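Local coordinates for protein BA_2500 (Bacillus anthracis, PDB 4GUC) that is of unknown function but belongs to a family of uncharacterised proteins in the E-set clan and is built mainly of beta strands, at residues W11-Y16 against E108-G113; T39-I44 against R86-I91; G52-Y57 against A102-G107; R71-Y76 against K93-G98. One frame throughout, in Å; residues are numbered along the deposited sequence. Where two conformers were deposited one is given.

Interaction 1: W11-Y16 against E108-G113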
# COMPACT_ATOMS: atom_id res chain seq x y z
N TRP A 11 -2.17 6.06 -10.00
CA TRP A 11 -1.85 6.90 -8.84
C TRP A 11 -0.68 7.84 -9.12
O TRP A 11 0.17 7.58 -9.96
CB TRP A 11 -1.77 6.05 -7.59
CG TRP A 11 -3.14 5.61 -7.12
CD1 TRP A 11 -4.32 5.60 -7.82
CD2 TRP A 11 -3.40 4.91 -5.90
NE1 TRP A 11 -5.32 5.03 -7.06
CE2 TRP A 11 -4.78 4.60 -5.87
CE3 TRP A 11 -2.62 4.60 -4.79
CZ2 TRP A 11 -5.38 3.95 -4.78
CZ3 TRP A 11 -3.21 3.93 -3.74
CH2 TRP A 11 -4.57 3.63 -3.74
N ARG A 12 -0.62 8.93 -8.38
CA ARG A 12 0.38 9.94 -8.64
C ARG A 12 1.86 9.54 -8.49
O ARG A 12 2.66 9.86 -9.37
CB ARG A 12 0.08 11.18 -7.79
CG ARG A 12 0.89 12.40 -8.24
CD ARG A 12 0.50 13.66 -7.48
NE ARG A 12 -0.92 13.96 -7.61
CZ ARG A 12 -1.47 14.68 -8.59
NH1 ARG A 12 -0.72 15.20 -9.54
NH2 ARG A 12 -2.77 14.89 -8.60
N TRP A 13 2.21 8.84 -7.42
CA TRP A 13 3.60 8.44 -7.17
C TRP A 13 3.85 6.98 -7.51
O TRP A 13 3.36 6.08 -6.82
CB TRP A 13 3.92 8.72 -5.71
CG TRP A 13 3.53 10.10 -5.28
CD1 TRP A 13 2.59 10.42 -4.35
CD2 TRP A 13 4.00 11.33 -5.83
NE1 TRP A 13 2.49 11.79 -4.24
CE2 TRP A 13 3.34 12.37 -5.15
CE3 TRP A 13 4.94 11.66 -6.82
CZ2 TRP A 13 3.58 13.72 -5.43
CZ3 TRP A 13 5.19 13.01 -7.10
CH2 TRP A 13 4.51 14.02 -6.41
N GLN A 14 4.68 6.74 -8.51
CA GLN A 14 4.98 5.36 -8.93
C GLN A 14 6.46 5.04 -8.76
O GLN A 14 6.97 4.10 -9.35
CB GLN A 14 4.61 5.16 -10.39
CG GLN A 14 3.18 5.53 -10.75
CD GLN A 14 2.17 4.60 -10.21
OE1 GLN A 14 2.44 3.41 -10.01
NE2 GLN A 14 0.97 5.11 -10.00
N ASN A 15 7.14 5.89 -8.01
CA ASN A 15 8.54 5.72 -7.70
C ASN A 15 8.66 5.87 -6.18
O ASN A 15 8.11 6.82 -5.62
CB ASN A 15 9.31 6.80 -8.48
CG ASN A 15 10.71 6.84 -8.15
OD1 ASN A 15 11.08 7.44 -7.12
ND2 ASN A 15 11.56 6.35 -9.05
N TYR A 16 9.41 4.96 -5.53
CA TYR A 16 9.52 4.98 -4.07
C TYR A 16 10.14 6.29 -3.56
O TYR A 16 9.67 6.84 -2.57
CB TYR A 16 10.19 3.74 -3.48
CG TYR A 16 10.04 3.68 -1.98
CD1 TYR A 16 8.91 3.09 -1.41
CD2 TYR A 16 10.98 4.24 -1.14
CE1 TYR A 16 8.73 3.05 -0.05
CE2 TYR A 16 10.81 4.20 0.21
CZ TYR A 16 9.69 3.61 0.78
OH TYR A 16 9.52 3.58 2.16
N GLU A 108 -7.65 13.60 -2.91
CA GLU A 108 -6.48 13.95 -3.72
C GLU A 108 -5.17 13.70 -2.97
O GLU A 108 -4.09 13.97 -3.51
CB GLU A 108 -6.52 15.45 -4.04
CG GLU A 108 -7.72 15.95 -4.80
CD GLU A 108 -7.74 15.51 -6.26
OE1 GLU A 108 -6.82 14.75 -6.66
OE2 GLU A 108 -8.65 15.95 -7.00
N ASN A 109 -5.23 13.16 -1.75
CA ASN A 109 -4.05 12.96 -0.93
C ASN A 109 -3.61 11.51 -0.83
O ASN A 109 -4.40 10.58 -0.97
CB ASN A 109 -4.34 13.51 0.48
CG ASN A 109 -4.64 15.02 0.46
OD1 ASN A 109 -4.04 15.78 -0.31
ND2 ASN A 109 -5.59 15.44 1.28
N TYR A 110 -2.33 11.32 -0.56
CA TYR A 110 -1.73 10.01 -0.44
C TYR A 110 -1.01 9.81 0.88
O TYR A 110 -0.38 10.74 1.39
CB TYR A 110 -0.76 9.75 -1.58
CG TYR A 110 -1.43 9.68 -2.94
CD1 TYR A 110 -1.91 8.49 -3.43
CD2 TYR A 110 -1.57 10.80 -3.72
CE1 TYR A 110 -2.50 8.42 -4.68
CE2 TYR A 110 -2.18 10.75 -4.94
CZ TYR A 110 -2.66 9.54 -5.41
OH TYR A 110 -3.23 9.45 -6.67
N TYR A 111 -1.09 8.58 1.37
CA TYR A 111 -0.50 8.12 2.63
C TYR A 111 0.22 6.81 2.43
O TYR A 111 -0.11 6.08 1.48
CB TYR A 111 -1.62 7.92 3.66
CG TYR A 111 -2.44 9.18 3.85
CD1 TYR A 111 -2.09 10.11 4.81
CD2 TYR A 111 -3.53 9.46 3.02
CE1 TYR A 111 -2.82 11.32 4.95
CE2 TYR A 111 -4.25 10.64 3.15
CZ TYR A 111 -3.90 11.55 4.12
OH TYR A 111 -4.65 12.72 4.24
N TYR A 112 1.24 6.51 3.23
CA TYR A 112 1.95 5.24 3.06
C TYR A 112 2.46 4.76 4.39
O TYR A 112 2.50 5.53 5.35
CB TYR A 112 3.05 5.36 2.00
CG TYR A 112 4.28 6.09 2.42
CD1 TYR A 112 5.56 5.50 2.36
CD2 TYR A 112 4.20 7.39 2.93
CE1 TYR A 112 6.69 6.19 2.80
CE2 TYR A 112 5.33 8.06 3.34
CZ TYR A 112 6.57 7.45 3.30
OH TYR A 112 7.66 8.18 3.73
N GLY A 113 2.86 3.49 4.47
CA GLY A 113 3.36 2.89 5.70
C GLY A 113 4.83 2.52 5.68
O GLY A 113 5.31 1.86 6.62
O HOH W 1 -4.55 13.62 -6.64
O HOH W 2 -1.59 14.52 -4.67
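Y110 rises from its strand and pushes its phenol into the loop W11-Y16, meeting three consecutive residues there. R12 N donates to Y110 OH at 3.2 Å, with 158° at the hydrogen, a bond that ties the end of the ring to the loop backbone. The W11 indole and the Y110 ring pair obliquely, planes at 59°, with W11 CG 3.8 Å from Y110 CE1. W13 comes to the same phenol differently: its edge is directed at the face of Y110 in an offset edge-to-face pair, centroids of the W13 five-membered ring and the Y110 ring 5.5 Å apart, planes at 70°. R12 CB closes the set by touching Y110 CE2 at 3.7 Å. This aromatic cluster is the tight part.

Toward solvent the contact loosens. In one of two deposited conformers, the R12 chain bends at chi3 and brings its guanidinium near E108, yet R12 NH2 and E108 OE1 remain 4.5 Å apart, too far for a salt bridge. A water fills in, accepting from R12 NH2 at 2.9 Å and donating to both E108 OE1 and E108 O. At the other end of the contact, beside the buried Y112, Y16 OH lies in the plane of the Y112 ring, 3.9 Å from Y112 CE1, but bonds to S115, as Y112 OH does to H20. W13 also packs on helix 16-22, and W11 lies on strands 53-59 and 98-106, with K55 as its cation-pi partner.

Interaction 2: T39-I44 against R86-I91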
# COMPACT_ATOMS: atom_id res chain seq x y z
N THR A 39 -1.71 -12.20 7.20
CA THR A 39 -2.79 -11.40 6.65
C THR A 39 -2.49 -9.94 6.91
O THR A 39 -2.02 -9.57 7.97
CB THR A 39 -4.16 -11.75 7.30
OG1 THR A 39 -4.50 -13.13 7.03
CG2 THR A 39 -5.29 -10.85 6.79
N PHE A 40 -2.67 -9.11 5.89
CA PHE A 40 -2.51 -7.65 6.01
C PHE A 40 -3.88 -7.21 6.51
O PHE A 40 -4.87 -7.50 5.87
CB PHE A 40 -2.20 -7.07 4.62
CG PHE A 40 -2.13 -5.58 4.57
CD1 PHE A 40 -0.93 -4.90 4.72
CD2 PHE A 40 -3.28 -4.85 4.36
CE1 PHE A 40 -0.87 -3.51 4.65
CE2 PHE A 40 -3.22 -3.45 4.28
CZ PHE A 40 -2.01 -2.80 4.42
N ASP A 41 -3.95 -6.50 7.64
CA ASP A 41 -5.25 -6.09 8.19
C ASP A 41 -5.05 -4.83 9.00
O ASP A 41 -4.46 -4.87 10.08
CB ASP A 41 -5.82 -7.28 8.99
CG ASP A 41 -7.23 -7.05 9.57
OD1 ASP A 41 -7.79 -5.93 9.52
OD2 ASP A 41 -7.81 -8.05 10.09
N VAL A 42 -5.51 -3.72 8.45
CA VAL A 42 -5.38 -2.40 9.07
C VAL A 42 -6.68 -1.63 9.16
O VAL A 42 -7.53 -1.75 8.29
CB VAL A 42 -4.33 -1.54 8.30
CG1 VAL A 42 -2.97 -2.31 8.23
CG2 VAL A 42 -4.78 -1.22 6.89
N THR A 43 -6.81 -0.79 10.19
CA THR A 43 -7.99 0.09 10.38
C THR A 43 -7.42 1.51 10.44
O THR A 43 -6.54 1.78 11.27
CB THR A 43 -8.83 -0.26 11.60
OG1 THR A 43 -9.40 -1.55 11.41
CG2 THR A 43 -9.98 0.76 11.79
N ILE A 44 -7.97 2.42 9.65
CA ILE A 44 -7.46 3.78 9.52
C ILE A 44 -8.56 4.82 9.51
O ILE A 44 -9.60 4.62 8.87
CB ILE A 44 -6.76 3.88 8.11
CG1 ILE A 44 -5.74 2.74 7.92
CG2 ILE A 44 -6.11 5.22 7.94
CD1 ILE A 44 -5.09 2.68 6.55
N ARG A 86 -11.36 -0.26 6.88
CA ARG A 86 -10.67 -1.49 7.28
C ARG A 86 -10.22 -2.13 5.96
O ARG A 86 -11.03 -2.35 5.08
CB ARG A 86 -11.56 -2.46 8.06
CG ARG A 86 -10.81 -3.68 8.48
CD ARG A 86 -11.72 -4.70 9.07
NE ARG A 86 -10.97 -5.90 9.43
CZ ARG A 86 -11.54 -7.05 9.77
NH1 ARG A 86 -12.86 -7.15 9.75
NH2 ARG A 86 -10.79 -8.11 10.07
N PHE A 87 -8.92 -2.43 5.85
CA PHE A 87 -8.31 -2.99 4.62
C PHE A 87 -7.65 -4.32 4.97
O PHE A 87 -6.68 -4.34 5.73
CB PHE A 87 -7.34 -1.96 4.03
CG PHE A 87 -7.99 -0.60 3.77
CD1 PHE A 87 -8.72 -0.36 2.60
CD2 PHE A 87 -7.96 0.39 4.72
CE1 PHE A 87 -9.35 0.83 2.40
CE2 PHE A 87 -8.61 1.61 4.50
CZ PHE A 87 -9.30 1.83 3.36
N VAL A 88 -8.19 -5.39 4.41
CA VAL A 88 -7.75 -6.75 4.73
C VAL A 88 -7.46 -7.59 3.50
O VAL A 88 -8.27 -7.63 2.57
CB VAL A 88 -8.91 -7.49 5.50
CG1 VAL A 88 -8.47 -8.89 5.94
CG2 VAL A 88 -9.35 -6.70 6.73
N THR A 89 -6.29 -8.22 3.45
CA THR A 89 -6.02 -9.09 2.31
C THR A 89 -5.00 -10.16 2.74
O THR A 89 -4.07 -9.85 3.49
CB THR A 89 -5.56 -8.29 1.06
OG1 THR A 89 -5.81 -9.02 -0.13
CG2 THR A 89 -4.08 -7.92 1.12
N PRO A 90 -5.15 -11.43 2.27
CA PRO A 90 -4.19 -12.46 2.64
C PRO A 90 -2.86 -12.36 1.90
O PRO A 90 -2.84 -12.00 0.71
CB PRO A 90 -4.89 -13.76 2.22
CG PRO A 90 -5.80 -13.36 1.14
CD PRO A 90 -6.24 -11.95 1.44
N ILE A 91 -1.76 -12.65 2.60
CA ILE A 91 -0.45 -12.66 1.96
C ILE A 91 -0.24 -14.10 1.44
O ILE A 91 0.16 -15.02 2.18
CB ILE A 91 0.68 -12.21 2.89
CG1 ILE A 91 0.37 -10.82 3.45
CG2 ILE A 91 2.02 -12.21 2.15
CD1 ILE A 91 0.18 -9.74 2.42
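Strands 39-44 and 86-90 run antiparallel, their axes 4.7 Å apart at closest approach and 177° between directions, with backbone hydrogen bonds joining F40 to T89 and V42 to F87. On the outer face, which carries T39, D41, T43, R86 and V88, an extended R86 side chain grips D41 side-on. R86 NE meets D41 OD1 at 3.2 Å and R86 NH2 meets D41 OD2 at 3.0 Å, both bonds nearly straight and in the guanidinium plane. They approach the syn sides of the carboxylate, 24° out of its plane. D41 has its CG anti to the backbone N (chi1 -177°), which lays the carboxylate alongside V88, with V88 CG2 3.3 Å from D41 OD1.

The other face is mostly apolar, though it includes T89. V42 CG2 rests on F87 CB at 3.9 Å, and the I44 side chain crosses that of F87 at about a right angle, I44 CD1 touching F87 CD2 at 4.1 Å. F40, F87 and T89 turn onto I75, V54, I56 and A102 of the larger sheet. A two-stranded sheet with a salt bridge on its outer face, laid on a second sheet, is consistent with a beta sandwich, as in the immunoglobulin-like E-set domains.

Interaction 3: G52-Y57 against A102-G107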
# COMPACT_ATOMS: atom_id res chain seq x y z
N GLY A 52 -11.34 5.79 1.56
CA GLY A 52 -10.02 5.41 1.06
C GLY A 52 -9.95 4.07 0.39
O GLY A 52 -10.81 3.22 0.50
N ILE A 53 -8.87 3.91 -0.39
CA ILE A 53 -8.52 2.68 -1.09
C ILE A 53 -7.04 2.46 -0.79
O ILE A 53 -6.24 3.41 -0.80
CB ILE A 53 -8.70 2.80 -2.63
CG1 ILE A 53 -10.18 3.08 -2.99
CG2 ILE A 53 -8.20 1.54 -3.36
CD1 ILE A 53 -10.37 3.34 -4.47
N VAL A 54 -6.66 1.21 -0.54
CA VAL A 54 -5.26 0.87 -0.28
C VAL A 54 -4.71 -0.08 -1.36
O VAL A 54 -5.41 -0.99 -1.80
CB VAL A 54 -5.10 0.17 1.10
CG1 VAL A 54 -3.69 -0.48 1.25
CG2 VAL A 54 -5.43 1.13 2.22
N LYS A 55 -3.51 0.18 -1.84
CA LYS A 55 -2.85 -0.69 -2.77
C LYS A 55 -1.53 -1.15 -2.16
O LYS A 55 -0.88 -0.41 -1.41
CB LYS A 55 -2.50 0.05 -4.07
CG LYS A 55 -3.65 0.31 -5.01
CD LYS A 55 -3.28 1.15 -6.21
CE LYS A 55 -4.46 1.37 -7.13
NZ LYS A 55 -3.99 2.28 -8.23
N ILE A 56 -1.17 -2.40 -2.45
CA ILE A 56 0.10 -2.99 -2.09
C ILE A 56 0.92 -3.03 -3.40
O ILE A 56 0.48 -3.62 -4.39
CB ILE A 56 -0.00 -4.39 -1.48
CG1 ILE A 56 -0.81 -4.35 -0.17
CG2 ILE A 56 1.39 -4.96 -1.26
CD1 ILE A 56 -0.96 -5.69 0.55
N TYR A 57 2.06 -2.34 -3.41
CA TYR A 57 2.96 -2.33 -4.54
C TYR A 57 4.28 -3.01 -4.18
O TYR A 57 4.75 -2.94 -3.05
CB TYR A 57 3.38 -0.90 -4.90
CG TYR A 57 2.32 0.07 -5.41
CD1 TYR A 57 2.13 0.26 -6.78
CD2 TYR A 57 1.58 0.88 -4.56
CE1 TYR A 57 1.21 1.19 -7.27
CE2 TYR A 57 0.67 1.80 -5.03
CZ TYR A 57 0.49 1.97 -6.38
OH TYR A 57 -0.40 2.93 -6.78
N ALA A 102 2.60 -0.29 1.26
CA ALA A 102 1.16 -0.08 1.24
C ALA A 102 0.91 1.42 1.14
O ALA A 102 1.48 2.22 1.90
CB ALA A 102 0.48 -0.66 2.48
N VAL A 103 0.05 1.80 0.19
CA VAL A 103 -0.28 3.18 -0.08
C VAL A 103 -1.79 3.37 -0.05
O VAL A 103 -2.51 2.53 -0.59
CB VAL A 103 0.24 3.61 -1.49
CG1 VAL A 103 -0.12 5.04 -1.84
CG2 VAL A 103 1.76 3.40 -1.58
N MSE A 104 -2.26 4.44 0.58
CA MSE A 104 -3.66 4.77 0.62
C MSE A 104 -3.93 6.07 -0.11
O MSE A 104 -3.20 7.07 0.08
CB MSE A 104 -4.19 4.90 2.05
CG MSE A 104 -5.72 5.15 2.11
SE MSE A 104 -6.52 5.24 3.85
CE MSE A 104 -5.75 6.88 4.43
N LYS A 105 -4.92 6.05 -1.00
CA LYS A 105 -5.37 7.25 -1.70
C LYS A 105 -6.67 7.65 -0.98
O LYS A 105 -7.58 6.82 -0.80
CB LYS A 105 -5.64 7.01 -3.16
CG LYS A 105 -6.14 8.30 -3.90
CD LYS A 105 -6.31 8.03 -5.35
CE LYS A 105 -6.79 9.24 -6.14
NZ LYS A 105 -8.17 9.67 -5.77
N LEU A 106 -6.77 8.92 -0.57
CA LEU A 106 -7.97 9.42 0.13
C LEU A 106 -8.20 10.78 -0.48
O LEU A 106 -7.50 11.75 -0.19
CB LEU A 106 -7.73 9.53 1.62
CG LEU A 106 -8.91 9.89 2.49
CD1 LEU A 106 -9.98 8.78 2.45
CD2 LEU A 106 -8.44 10.15 3.93
N GLY A 107 -9.19 10.86 -1.36
CA GLY A 107 -9.41 12.13 -2.07
C GLY A 107 -8.19 12.38 -2.95
O GLY A 107 -7.71 11.49 -3.62
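Strands 53-57 and 102-106 pair antiparallel in the middle of the large sheet, their axes 4.6 Å apart at closest approach and 152° between directions, which reflects the twist of the sheet. Two hydrogen-bonded pairs satisfy I53, K55, V103 and K105; Y57 continues the pattern with V101. At one pair, I53 N gives to K105 O at 3.2 Å and K105 N returns to I53 O at 3.0 Å; at the other, K55 N gives to V103 O at 2.8 Å and V103 N to K55 O at 2.9 Å. All four acceptor oxygens also receive a CA-H contact: I53 O from M104, V103 O from V54, K55 O from A102 and K105 O from G52.

The outward-facing groups are met by the flanking strands. V54 and I56 bond to strand 69-76, while M104 and A102 bond to strand 109-119, so both strands are interior members of the sheet. Polar side-chain ends look elsewhere: K55 NZ makes a salt bridge with D9, Y57 OH bonds to the same carboxylate, and K105 NZ turns back on its own segment to G107 O at 2.9 Å.

Apolar contacts lie on each face. Y57 CD2 meets V103 CG2 at 3.9 Å on the side bearing K55 and K105. On the other, V54 CG2 touches M104, a selenomethionine whose CG stands anti to its backbone N (chi1 -176°) and whose end leads away from V54, its methyl CE reaching Y111; V54 also packs on F87 of the second sheet. Where the pair ends, L106 CD1 sits on the G52 backbone, 3.4 Å from G52 N.

Interaction 4: R71-Y76 against K93-G98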
# COMPACT_ATOMS: atom_id res chain seq x y z
N ARG A 71 1.93 -2.51 -8.94
CA ARG A 71 0.75 -2.89 -8.18
C ARG A 71 0.51 -4.39 -8.10
O ARG A 71 0.48 -5.07 -9.12
CB ARG A 71 -0.49 -2.23 -8.78
CG ARG A 71 -1.75 -2.40 -7.88
CD ARG A 71 -3.02 -1.87 -8.49
NE ARG A 71 -3.39 -2.57 -9.72
CZ ARG A 71 -3.17 -2.15 -10.97
NH1 ARG A 71 -2.60 -0.97 -11.22
NH2 ARG A 71 -3.54 -2.90 -12.00
N TYR A 72 0.40 -4.92 -6.88
CA TYR A 72 0.09 -6.33 -6.64
C TYR A 72 -1.34 -6.52 -6.16
O TYR A 72 -1.92 -7.60 -6.39
CB TYR A 72 1.09 -6.99 -5.65
CG TYR A 72 2.24 -7.65 -6.38
CD1 TYR A 72 3.13 -6.91 -7.15
CD2 TYR A 72 2.45 -9.02 -6.28
CE1 TYR A 72 4.16 -7.52 -7.84
CE2 TYR A 72 3.51 -9.64 -6.94
CZ TYR A 72 4.36 -8.89 -7.71
OH TYR A 72 5.42 -9.49 -8.39
N LYS A 73 -1.92 -5.54 -5.49
CA LYS A 73 -3.29 -5.70 -4.99
C LYS A 73 -3.95 -4.37 -4.73
O LYS A 73 -3.28 -3.44 -4.28
CB LYS A 73 -3.26 -6.47 -3.66
CG LYS A 73 -4.59 -7.09 -3.22
CD LYS A 73 -4.99 -8.24 -4.14
CE LYS A 73 -6.32 -8.86 -3.77
NZ LYS A 73 -6.62 -10.01 -4.69
N THR A 74 -5.25 -4.29 -4.98
CA THR A 74 -6.08 -3.10 -4.70
C THR A 74 -7.05 -3.62 -3.63
O THR A 74 -7.72 -4.65 -3.83
CB THR A 74 -6.85 -2.58 -5.91
OG1 THR A 74 -5.90 -2.23 -6.92
CG2 THR A 74 -7.66 -1.37 -5.51
N ILE A 75 -7.13 -2.93 -2.50
CA ILE A 75 -7.96 -3.35 -1.38
C ILE A 75 -9.00 -2.27 -1.04
O ILE A 75 -8.66 -1.09 -0.79
CB ILE A 75 -7.10 -3.59 -0.12
CG1 ILE A 75 -5.82 -4.40 -0.43
CG2 ILE A 75 -7.94 -4.25 0.98
CD1 ILE A 75 -4.88 -4.59 0.81
N TYR A 76 -10.27 -2.66 -1.02
CA TYR A 76 -11.35 -1.74 -0.65
C TYR A 76 -11.69 -1.86 0.82
O TYR A 76 -11.35 -2.84 1.46
CB TYR A 76 -12.58 -1.94 -1.53
CG TYR A 76 -12.36 -1.37 -2.92
CD1 TYR A 76 -12.82 -0.10 -3.22
CD2 TYR A 76 -11.66 -2.07 -3.88
CE1 TYR A 76 -12.63 0.46 -4.46
CE2 TYR A 76 -11.45 -1.51 -5.15
CZ TYR A 76 -11.93 -0.24 -5.41
OH TYR A 76 -11.75 0.34 -6.65
N LYS A 93 1.22 -16.79 -1.88
CA LYS A 93 2.46 -16.97 -2.61
C LYS A 93 2.54 -16.12 -3.87
O LYS A 93 3.63 -15.98 -4.45
CB LYS A 93 2.68 -18.43 -2.95
CG LYS A 93 2.99 -19.28 -1.75
CD LYS A 93 3.25 -20.68 -2.19
CE LYS A 93 3.61 -21.55 -1.00
NZ LYS A 93 3.72 -22.96 -1.34
N ALA A 94 1.42 -15.55 -4.30
CA ALA A 94 1.40 -14.67 -5.46
C ALA A 94 2.32 -13.45 -5.20
O ALA A 94 2.78 -12.79 -6.13
CB ALA A 94 -0.03 -14.23 -5.76
N TYR A 95 2.57 -13.13 -3.91
CA TYR A 95 3.47 -12.07 -3.54
C TYR A 95 4.89 -12.66 -3.45
O TYR A 95 5.30 -13.16 -2.38
CB TYR A 95 3.08 -11.48 -2.18
CG TYR A 95 1.73 -10.79 -2.13
CD1 TYR A 95 0.56 -11.52 -1.94
CD2 TYR A 95 1.62 -9.40 -2.24
CE1 TYR A 95 -0.70 -10.89 -1.87
CE2 TYR A 95 0.39 -8.76 -2.17
CZ TYR A 95 -0.77 -9.52 -1.99
OH TYR A 95 -2.01 -8.92 -1.90
N ASN A 96 5.64 -12.55 -4.54
CA ASN A 96 7.00 -13.03 -4.63
C ASN A 96 7.88 -12.43 -3.52
O ASN A 96 7.78 -11.24 -3.25
CB ASN A 96 7.56 -12.58 -5.97
CG ASN A 96 6.75 -13.11 -7.15
OD1 ASN A 96 6.14 -12.34 -7.89
ND2 ASN A 96 6.67 -14.43 -7.27
N PRO A 97 8.72 -13.25 -2.86
CA PRO A 97 9.56 -12.61 -1.85
C PRO A 97 10.25 -11.33 -2.36
O PRO A 97 10.79 -11.31 -3.46
CB PRO A 97 10.55 -13.71 -1.48
CG PRO A 97 9.76 -14.97 -1.69
CD PRO A 97 8.98 -14.70 -2.94
N GLY A 98 10.18 -10.27 -1.59
CA GLY A 98 10.79 -9.01 -1.97
C GLY A 98 10.34 -7.88 -1.07
O GLY A 98 9.88 -8.14 0.05
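This is a surface contact made chiefly by side chains, where the edge strand 71-76 of the large sheet passes the loop K93-G98 that leads from strand 84-90 into strand 98-106. Y72 does most of the touching. The Y72 and Y95 side chains run antiparallel past one another, with Y72 CB 4.0 Å from Y95 CE2. The far edge of the Y72 ring faces the loop backbone, where Y72 CE2 comes within 3.3 Å of A94 O, close to the ring plane. At the end of the ring Y72 OH donates to N96 OD1 at 3.0 Å, in the amide plane and on a lone pair of OD1; the ring and amide planes stand 89° apart. N96 was modelled in two conformers, and the bond is described for one of them.

Y95 is the buried member. Its side chain crosses that of K73 at about a right angle, Y95 OH 3.3 Å from K73 CB; T89 also packs on this ring. Y100 adds an edge-to-face partner for Y72. Y72 and K73 sit together opposite I56 of the neighbouring strand, a classic beta bulge, and here both bulge residues lean on the loop that joins the two sheets.

From the N terminus, the loop 11-16 waits for almost the whole chain before 108-113 returns to it, so interaction 1 encloses the other three. Interaction 2 opens next at 39-44 and closes at 86-91. Interaction 3 opens inside it at 52-57 but closes beyond it at 102-107, so the two cross. Interaction 4, 71-76 with 93-98, lies wholly within the span of interaction 3 and crosses interaction 2 as well. Interactions 1, 3 and 4 all involve the large sheet, at strands 109-119, 98-106, 53-59 and 69-76, whereas interaction 2 is the second sheet, and its inner side chains join it to the large one.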